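Local coordinates for protein enoyl-CoA hydratase/isomerase (Mycobacterium avium, PDB 3P5M) that probably catalyses the hydration or double-bond isomerisation of enoyl-coenzyme A thioesters, as a member of the crotonase superfamily, at residues L17-D22 against V40-A45; F106-A111 against S123-A128; C114-A119 against M173-T178. All coordinates share one frame; numbering follows the deposited sequence.

How the contacts relate
All three contacts are mainly buried, but at different depths. Contact 2 is the most central, its centre about 6 Å from that of the chain, while the centres of contacts 3 and 1 lie about 12 Å and 14 Å from it. Contacts 1 and 3 both involve the six-stranded sheet: contact 1 packs a helix on strand 16-21 through aliphatic tips, whereas contact 3 adds strand 176-177, outermost within this chain, through hydrogen bonds. Contact 2 sets a helix against the smaller sheet through sulfur, methyl and ring carbons. It joins the other two: Leu110 CD2 lies 3.8 Å from Leu21 CD2 of contact 1, and Phe125 CZ 3.7 Å from Ile174 CG2 of contact 3.

Contact 1: L17-D22 against V40-A45; sequences LRIRLD and VHIRDA
The imidazole of His41, the one aromatic ring here, has neither a face nor an edge against strand 17-21. Ile19 instead meets the methylene at its root, with CD1 of Ile19 3.8 Å from CB of His41. The ring itself turns to its own helix, where NE2 is hydrogen-bonded to Glu37, and the side chain also packs on Val10 of the neighbouring strand 8-13. A histidine suits this border position: its carbon root faces the apolar layer while its nitrogen finds a polar partner one helical turn back.

The same Ile19 methyl has a second neighbour, CD1 of Ile42 at 3.7 Å, and these two isoleucine side chains cross at about a right angle. Ile42 starts out pointing away from the strand, but its chain turns back so that its end returns to the contact. Leu17 makes the other half of the contact. With CG trans to the backbone N (chi1 -178°), its CD2 is carried to the helix, 3.8 Å from CB of Ala45 and 3.5 Å from the carbonyl O of His41. The small alanine lets the helix come close to the leucine.

Strand and helix run nearly antiparallel, their axes 10.1 Å apart, as the first two elements of the beta-alpha-beta unit completed by strand 53-58. Leu17 and Ile19, two residues apart, point to one side of the sheet, while His41 and Ala45 lie one turn apart on the helix. With carbon atoms and one carbonyl oxygen meeting, cohesion here comes from dispersion and the burial of apolar surface rather than from directional bonds.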
loop_
_atom_site.group_PDB
_atom_site.type_symbol
_atom_site.label_atom_id
_atom_site.label_comp_id
_atom_site.label_asym_id
_atom_site.label_seq_id
_atom_site.Cartn_x
_atom_site.Cartn_y
_atom_site.Cartn_z
ATOM N N LEU B 17 5.388 13.100 33.181
ATOM C CA LEU B 17 5.257 12.080 34.214
ATOM C C LEU B 17 5.483 10.734 33.536
ATOM O O LEU B 17 4.689 10.347 32.671
ATOM C CB LEU B 17 3.859 12.072 34.882
ATOM C CG LEU B 17 3.633 11.068 36.022
ATOM C CD1 LEU B 17 4.548 11.371 37.226
ATOM C CD2 LEU B 17 2.158 11.040 36.495
ATOM N N ARG B 18 6.538 10.025 33.936
ATOM C CA ARG B 18 6.791 8.678 33.400
ATOM C C ARG B 18 6.238 7.585 34.315
ATOM O O ARG B 18 6.672 7.421 35.454
ATOM C CB ARG B 18 8.275 8.426 33.119
ATOM C CG ARG B 18 8.940 9.487 32.286
ATOM C CD ARG B 18 10.456 9.272 32.208
ATOM N NE ARG B 18 10.998 9.962 31.035
ATOM C CZ ARG B 18 11.264 9.389 29.861
ATOM N NH1 ARG B 18 11.086 8.090 29.677
ATOM N NH2 ARG B 18 11.741 10.128 28.872
ATOM N N ILE B 19 5.294 6.829 33.784
ATOM C CA ILE B 19 4.720 5.719 34.497
ATOM C C ILE B 19 5.200 4.478 33.746
ATOM O O ILE B 19 4.895 4.316 32.561
ATOM C CB ILE B 19 3.176 5.773 34.492
ATOM C CG1 ILE B 19 2.678 7.131 35.053
ATOM C CG2 ILE B 19 2.616 4.542 35.207
ATOM C CD1 ILE B 19 1.212 7.168 35.514
ATOM N N ARG B 20 5.987 3.648 34.430
ATOM C CA ARG B 20 6.483 2.399 33.872
ATOM C C ARG B 20 5.831 1.242 34.600
ATOM O O ARG B 20 5.867 1.178 35.835
ATOM C CB ARG B 20 8.025 2.283 33.953
ATOM N N LEU B 21 5.202 0.354 33.827
ATOM C CA LEU B 21 4.721 -0.928 34.354
ATOM C C LEU B 21 5.994 -1.696 34.663
ATOM O O LEU B 21 6.910 -1.725 33.848
ATOM C CB LEU B 21 3.872 -1.674 33.315
ATOM C CG LEU B 21 2.484 -1.152 32.947
ATOM C CD1 LEU B 21 2.510 0.261 32.423
ATOM C CD2 LEU B 21 1.849 -2.077 31.909
ATOM N N ASP B 22 6.083 -2.259 35.863
ATOM C CA ASP B 22 7.384 -2.744 36.370
ATOM C C ASP B 22 7.252 -4.140 37.016
ATOM O O ASP B 22 7.700 -4.362 38.140
ATOM C CB ASP B 22 7.961 -1.722 37.368
ATOM C CG ASP B 22 9.488 -1.870 37.595
ATOM O OD1 ASP B 22 10.251 -2.260 36.675
ATOM O OD2 ASP B 22 9.940 -1.544 38.721
ATOM N N VAL B 40 -4.323 5.803 40.133
ATOM C CA VAL B 40 -4.232 7.005 40.960
ATOM C C VAL B 40 -3.112 7.909 40.454
ATOM O O VAL B 40 -3.269 9.141 40.427
ATOM C CB VAL B 40 -4.057 6.731 42.488
ATOM C CG1 VAL B 40 -5.314 6.054 43.074
ATOM C CG2 VAL B 40 -2.765 5.936 42.782
ATOM N N HIS B 41 -1.999 7.288 40.055
ATOM C CA HIS B 41 -0.909 8.005 39.428
ATOM C C HIS B 41 -1.349 8.715 38.165
ATOM O O HIS B 41 -0.825 9.771 37.854
ATOM C CB HIS B 41 0.275 7.085 39.166
ATOM C CG HIS B 41 1.039 6.745 40.403
ATOM N ND1 HIS B 41 1.626 7.706 41.196
ATOM C CD2 HIS B 41 1.305 5.555 40.990
ATOM C CE1 HIS B 41 2.219 7.126 42.222
ATOM N NE2 HIS B 41 2.044 5.819 42.119
ATOM N N ILE B 42 -2.333 8.165 37.461
ATOM C CA ILE B 42 -2.878 8.852 36.284
ATOM C C ILE B 42 -3.725 10.076 36.657
ATOM O O ILE B 42 -3.550 11.163 36.098
ATOM C CB ILE B 42 -3.735 7.943 35.400
ATOM C CG1 ILE B 42 -2.991 6.655 35.029
ATOM C CG2 ILE B 42 -4.236 8.716 34.150
ATOM C CD1 ILE B 42 -2.060 6.788 33.914
ATOM N N ARG B 43 -4.652 9.905 37.587
ATOM C CA ARG B 43 -5.546 11.012 37.909
ATOM C C ARG B 43 -4.809 12.105 38.678
ATOM O O ARG B 43 -5.079 13.288 38.456
ATOM C CB ARG B 43 -6.802 10.533 38.628
ATOM C CG ARG B 43 -7.747 9.774 37.715
ATOM C CD ARG B 43 -9.007 9.376 38.446
ATOM N NE ARG B 43 -8.822 8.160 39.234
ATOM C CZ ARG B 43 -9.396 7.943 40.416
ATOM N NH1 ARG B 43 -10.181 8.867 40.951
ATOM N NH2 ARG B 43 -9.172 6.810 41.071
ATOM N N ASP B 44 -3.875 11.699 39.548
ATOM C CA ASP B 44 -2.919 12.596 40.202
ATOM C C ASP B 44 -2.007 13.453 39.280
ATOM O O ASP B 44 -1.263 14.328 39.766
ATOM C CB ASP B 44 -2.026 11.770 41.137
ATOM C CG ASP B 44 -2.676 11.496 42.504
ATOM O OD1 ASP B 44 -3.897 11.717 42.683
ATOM O OD2 ASP B 44 -1.944 11.042 43.404
ATOM N N ALA B 45 -2.018 13.187 37.973
ATOM C CA ALA B 45 -1.277 14.023 37.036
ATOM C C ALA B 45 -2.109 15.258 36.707
ATOM O O ALA B 45 -1.566 16.297 36.317
ATOM C CB ALA B 45 -0.892 13.225 35.753
#

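Contact 2: F106-A111 against S123-A128; sequences FGCSLA and SYFQLA
Helix 106-111 crosses strand 124-126 at 117°, the axes approaching to 7.6 Å, and the backbones come nearest at Cys108 and Phe125, whose CA atoms are 5.7 Å apart. This is the crotonase fold at the point where a helix of the core packs on its small second sheet. In relatives of this family the start of the equivalent helix provides a backbone N-H of the oxyanion hole that holds the thioester carbonyl, and a similar role here would be consistent with the fold.

Two helix residues three apart, Cys108 and Ala111, face the strand, and both lie at the edge of the Phe125 ring, close to its plane; neither stacks on a face. Ala111 meets the ring edge at CE1 of Phe125, 4.2 Å from its own CB. Nearer the backbone, SG of Cys108 lies 4.0 Å from CB of Phe125. The cysteine sulfur is swung trans to its backbone N (chi1 -176°), which points it to the strand. With chi1 of -59°, Phe125 keeps its ring beside its own backbone N and so turns the ring edge to Ala111 and Cys108; the side chain also packs on Ala168 of helix 165-171. Cysteine and alanine are compact enough for a ring to lie alongside, and a weakly polar sulfur suits such a buried layer.

The polar side chains find partners outside the two segments. Gln126 points away from the helix and its NE2 is hydrogen-bonded to the carbonyl of Ala160, while Ser109 OG bonds to the carbonyl of Asp137. Leu127, whose side-chain end bends back to the helix, brings CD2 to 4.3 Å from CB of Cys108.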
loop_
_atom_site.group_PDB
_atom_site.type_symbol
_atom_site.label_atom_id
_atom_site.label_comp_id
_atom_site.label_asym_id
_atom_site.label_seq_id
_atom_site.Cartn_x
_atom_site.Cartn_y
_atom_site.Cartn_z
ATOM N N PHE B 106 -5.667 -6.967 28.083
ATOM C CA PHE B 106 -5.741 -5.601 28.644
ATOM C C PHE B 106 -4.538 -4.693 28.294
ATOM O O PHE B 106 -4.663 -3.471 28.310
ATOM C CB PHE B 106 -5.906 -5.601 30.175
ATOM C CG PHE B 106 -5.942 -4.208 30.751
ATOM C CD1 PHE B 106 -7.086 -3.421 30.614
ATOM C CD2 PHE B 106 -4.818 -3.651 31.334
ATOM C CE1 PHE B 106 -7.118 -2.129 31.084
ATOM C CE2 PHE B 106 -4.852 -2.352 31.821
ATOM C CZ PHE B 106 -6.005 -1.601 31.706
ATOM N N GLY B 107 -3.375 -5.273 28.014
ATOM C CA GLY B 107 -2.225 -4.477 27.527
ATOM C C GLY B 107 -2.517 -3.745 26.226
ATOM O O GLY B 107 -2.002 -2.650 25.976
ATOM N N CYS B 108 -3.336 -4.354 25.386
ATOM C CA CYS B 108 -3.792 -3.698 24.181
ATOM C C CYS B 108 -4.770 -2.568 24.528
ATOM O O CYS B 108 -4.603 -1.408 24.100
ATOM C CB CYS B 108 -4.434 -4.728 23.219
ATOM S SG CYS B 108 -4.939 -4.029 21.623
ATOM N N SER B 109 -5.800 -2.898 25.305
ATOM C CA SER B 109 -6.762 -1.907 25.758
ATOM C C SER B 109 -6.041 -0.665 26.336
ATOM O O SER B 109 -6.403 0.473 26.010
ATOM C CB SER B 109 -7.653 -2.524 26.830
ATOM O OG SER B 109 -8.208 -3.759 26.390
ATOM N N LEU B 110 -5.026 -0.906 27.181
ATOM C CA LEU B 110 -4.257 0.147 27.864
ATOM C C LEU B 110 -3.569 1.126 26.883
ATOM O O LEU B 110 -3.688 2.369 27.005
ATOM C CB LEU B 110 -3.182 -0.520 28.737
ATOM C CG LEU B 110 -2.262 0.286 29.648
ATOM C CD1 LEU B 110 -3.077 1.080 30.636
ATOM C CD2 LEU B 110 -1.437 -0.748 30.409
ATOM N N ALA B 111 -2.804 0.558 25.959
ATOM C CA ALA B 111 -2.080 1.342 24.954
ATOM C C ALA B 111 -3.110 2.151 24.168
ATOM O O ALA B 111 -2.961 3.356 23.979
ATOM C CB ALA B 111 -1.319 0.414 24.023
ATOM N N SER B 123 6.941 -4.492 17.840
ATOM C CA SER B 123 5.800 -4.507 18.798
ATOM C C SER B 123 4.551 -5.089 18.127
ATOM O O SER B 123 4.533 -5.230 16.909
ATOM C CB SER B 123 5.557 -3.161 19.474
ATOM O OG SER B 123 5.058 -2.172 18.588
ATOM N N TYR B 124 3.592 -5.563 18.927
ATOM C CA TYR B 124 2.315 -6.067 18.393
ATOM C C TYR B 124 1.164 -5.959 19.391
ATOM O O TYR B 124 1.372 -5.821 20.614
ATOM C CB TYR B 124 2.445 -7.523 17.921
ATOM C CG TYR B 124 2.780 -8.510 19.000
ATOM C CD1 TYR B 124 1.766 -9.209 19.667
ATOM C CD2 TYR B 124 4.102 -8.764 19.359
ATOM C CE1 TYR B 124 2.059 -10.149 20.640
ATOM C CE2 TYR B 124 4.419 -9.719 20.351
ATOM C CZ TYR B 124 3.392 -10.396 20.968
ATOM O OH TYR B 124 3.670 -11.317 21.916
ATOM N N PHE B 125 -0.045 -6.071 18.845
ATOM C CA PHE B 125 -1.298 -5.806 19.556
ATOM C C PHE B 125 -2.154 -7.029 19.330
ATOM O O PHE B 125 -2.285 -7.520 18.195
ATOM C CB PHE B 125 -1.933 -4.535 18.988
ATOM C CG PHE B 125 -1.045 -3.320 19.115
ATOM C CD1 PHE B 125 -1.175 -2.444 20.204
ATOM C CD2 PHE B 125 -0.051 -3.085 18.200
ATOM C CE1 PHE B 125 -0.333 -1.349 20.345
ATOM C CE2 PHE B 125 0.799 -2.008 18.322
ATOM C CZ PHE B 125 0.659 -1.121 19.397
ATOM N N GLN B 126 -2.709 -7.576 20.407
ATOM C CA GLN B 126 -3.359 -8.852 20.274
ATOM C C GLN B 126 -4.406 -9.044 21.371
ATOM O O GLN B 126 -4.126 -8.823 22.542
ATOM C CB GLN B 126 -2.322 -9.972 20.390
ATOM C CG GLN B 126 -2.902 -11.391 20.189
ATOM C CD GLN B 126 -1.917 -12.509 20.611
ATOM O OE1 GLN B 126 -1.014 -12.269 21.398
ATOM N NE2 GLN B 126 -2.101 -13.719 20.077
ATOM N N LEU B 127 -5.595 -9.467 20.962
ATOM C CA LEU B 127 -6.661 -9.839 21.912
ATOM C C LEU B 127 -6.582 -11.359 22.095
ATOM O O LEU B 127 -7.329 -12.129 21.470
ATOM C CB LEU B 127 -8.027 -9.389 21.391
ATOM C CG LEU B 127 -8.209 -7.894 21.105
ATOM C CD1 LEU B 127 -9.637 -7.577 20.589
ATOM C CD2 LEU B 127 -7.889 -7.045 22.343
ATOM N N ALA B 128 -5.628 -11.796 22.911
ATOM C CA ALA B 128 -5.437 -13.234 23.087
ATOM C C ALA B 128 -6.462 -13.863 24.031
ATOM O O ALA B 128 -6.386 -15.052 24.294
ATOM C CB ALA B 128 -4.012 -13.565 23.548
#

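Contact 3: C114-A119 against M173-T178; sequences CDLVVA and MISHIT
The carbonyl oxygen of Ala119 is gripped twice by Thr178: OG1 donates at 2.9 Å and the backbone N at 3.2 Å. The hydroxyl comes in tilted 30° from the carbonyl plane. Thr178 can do this because chi1 of 69° tucks OG1 between its backbone N and carbonyl carbon, while its CG2 packs across CG1 of Val118 at about a right angle. A threonine thus serves both the end of the strand and the apolar layer beside it.

At the other end the roles are reversed: Ser175 OG accepts the N-H of Val117 at 2.9 Å. It also shares a hydrogen bond with ND1 of His176, in which either could be the donor, and lies in the plane of that ring, which helps to fix the ring's rotation. The serine hydroxyl thus takes a strand N-H just before the regular pairing begins.

Between them runs a parallel beta pairing, with Val118 opposite His176 and Ala119 opposite Ile177; His176 N bonds to Val117 O at 2.9 Å and Ala119 N to His176 O. It adds strand 176-177 to the main crotonase sheet, as its outermost strand within this chain. On the face of Val118 and His176, CG2 of Val118 approaches the imidazole obliquely and CD2 of Leu116 meets the ring edge, 4.2 Å from CE1 of His176. Leu116 and His176 also pack on Arg155 of a neighbouring subunit, whose NH1 bonds to the carbonyl of Ser175.

On the side opposite Val118 and His176, which Val117 shares with Ala119, the branched Val117 and Ile174 cross at about a right angle, CG1 of Val117 meeting CG2 of Ile174 at 3.6 Å. CD1 of Ile174 presses on CB of Ala119 at 3.5 Å, tighter than usual carbon contact, and the small alanine methyl suits so close an approach.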
loop_
_atom_site.group_PDB
_atom_site.type_symbol
_atom_site.label_atom_id
_atom_site.label_comp_id
_atom_site.label_asym_id
_atom_site.label_seq_id
_atom_site.Cartn_x
_atom_site.Cartn_y
_atom_site.Cartn_z
ATOM N N CYS B 114 -4.714 5.482 25.255
ATOM C CA CYS B 114 -3.866 6.676 25.240
ATOM C C CYS B 114 -4.146 7.565 24.029
ATOM O O CYS B 114 -4.666 7.110 23.013
ATOM C CB CYS B 114 -2.385 6.286 25.295
ATOM S SG CYS B 114 -1.995 5.335 26.768
ATOM N N ASP B 115 -3.798 8.834 24.149
ATOM C CA ASP B 115 -3.966 9.778 23.039
ATOM C C ASP B 115 -3.072 9.546 21.834
ATOM O O ASP B 115 -3.496 9.741 20.722
ATOM C CB ASP B 115 -3.801 11.188 23.563
ATOM C CG ASP B 115 -4.702 11.425 24.730
ATOM O OD1 ASP B 115 -5.923 11.386 24.480
ATOM O OD2 ASP B 115 -4.204 11.593 25.852
ATOM N N LEU B 116 -1.840 9.134 22.065
ATOM C CA LEU B 116 -0.906 8.827 20.993
ATOM C C LEU B 116 -0.232 7.554 21.412
ATOM O O LEU B 116 -0.048 7.335 22.606
ATOM C CB LEU B 116 0.127 9.949 20.860
ATOM C CG LEU B 116 -0.402 11.363 20.586
ATOM C CD1 LEU B 116 0.717 12.371 20.718
ATOM C CD2 LEU B 116 -1.079 11.456 19.184
ATOM N N VAL B 117 0.095 6.694 20.452
ATOM C CA VAL B 117 0.842 5.448 20.723
ATOM C C VAL B 117 2.028 5.445 19.777
ATOM O O VAL B 117 1.854 5.640 18.571
ATOM C CB VAL B 117 -0.015 4.183 20.460
ATOM C CG1 VAL B 117 0.844 2.888 20.562
ATOM C CG2 VAL B 117 -1.233 4.147 21.441
ATOM N N VAL B 118 3.222 5.258 20.329
ATOM C CA VAL B 118 4.458 5.176 19.543
ATOM C C VAL B 118 4.954 3.736 19.655
ATOM O O VAL B 118 5.368 3.272 20.734
ATOM C CB VAL B 118 5.550 6.192 20.044
ATOM C CG1 VAL B 118 6.790 6.110 19.157
ATOM C CG2 VAL B 118 5.023 7.669 20.067
ATOM N N ALA B 119 4.851 3.018 18.554
ATOM C CA ALA B 119 5.065 1.581 18.564
ATOM C C ALA B 119 6.433 1.246 17.978
ATOM O O ALA B 119 6.798 1.758 16.911
ATOM C CB ALA B 119 3.931 0.861 17.770
ATOM N N MET B 173 -4.980 2.051 13.942
ATOM C CA MET B 173 -5.114 1.649 15.340
ATOM C C MET B 173 -4.301 2.541 16.253
ATOM O O MET B 173 -4.700 2.833 17.363
ATOM C CB MET B 173 -4.618 0.199 15.547
ATOM C CG MET B 173 -5.020 -0.437 16.895
ATOM S SD MET B 173 -4.142 -2.001 17.312
ATOM C CE MET B 173 -4.925 -3.030 16.065
ATOM N N ILE B 174 -3.129 2.934 15.776
ATOM C CA ILE B 174 -2.152 3.653 16.567
ATOM C C ILE B 174 -1.706 4.902 15.815
ATOM O O ILE B 174 -1.686 4.901 14.579
ATOM C CB ILE B 174 -0.924 2.727 16.937
ATOM C CG1 ILE B 174 -0.330 2.067 15.687
ATOM C CG2 ILE B 174 -1.393 1.652 17.961
ATOM C CD1 ILE B 174 1.053 1.390 15.927
ATOM N N SER B 175 -1.328 5.946 16.544
ATOM C CA SER B 175 -0.964 7.209 15.904
ATOM C C SER B 175 0.435 7.215 15.258
ATOM O O SER B 175 0.618 7.850 14.242
ATOM C CB SER B 175 -1.071 8.340 16.908
ATOM O OG SER B 175 -0.128 8.127 17.945
ATOM N N HIS B 176 1.382 6.465 15.827
ATOM C CA HIS B 176 2.807 6.507 15.403
ATOM C C HIS B 176 3.455 5.171 15.215
ATOM O O HIS B 176 3.296 4.242 16.051
ATOM C CB HIS B 176 3.658 7.294 16.396
ATOM C CG HIS B 176 3.387 8.769 16.379
ATOM N ND1 HIS B 176 2.265 9.319 16.956
ATOM C CD2 HIS B 176 4.071 9.797 15.819
ATOM C CE1 HIS B 176 2.285 10.632 16.783
ATOM N NE2 HIS B 176 3.363 10.945 16.083
ATOM N N ILE B 177 4.205 5.084 14.121
ATOM C CA ILE B 177 5.039 3.948 13.886
ATOM C C ILE B 177 6.523 4.373 13.848
ATOM O O ILE B 177 6.863 5.478 13.388
ATOM C CB ILE B 177 4.592 3.197 12.579
ATOM C CG1 ILE B 177 5.315 1.868 12.413
ATOM C CG2 ILE B 177 4.869 4.030 11.319
ATOM C CD1 ILE B 177 4.845 0.745 13.264
ATOM N N THR B 178 7.401 3.501 14.355
ATOM C CA THR B 178 8.827 3.694 14.213
ATOM C C THR B 178 9.449 2.480 13.496
ATOM O O THR B 178 8.836 1.401 13.413
ATOM C CB THR B 178 9.537 3.895 15.558
ATOM O OG1 THR B 178 9.511 2.667 16.293
ATOM C CG2 THR B 178 8.886 4.994 16.401
#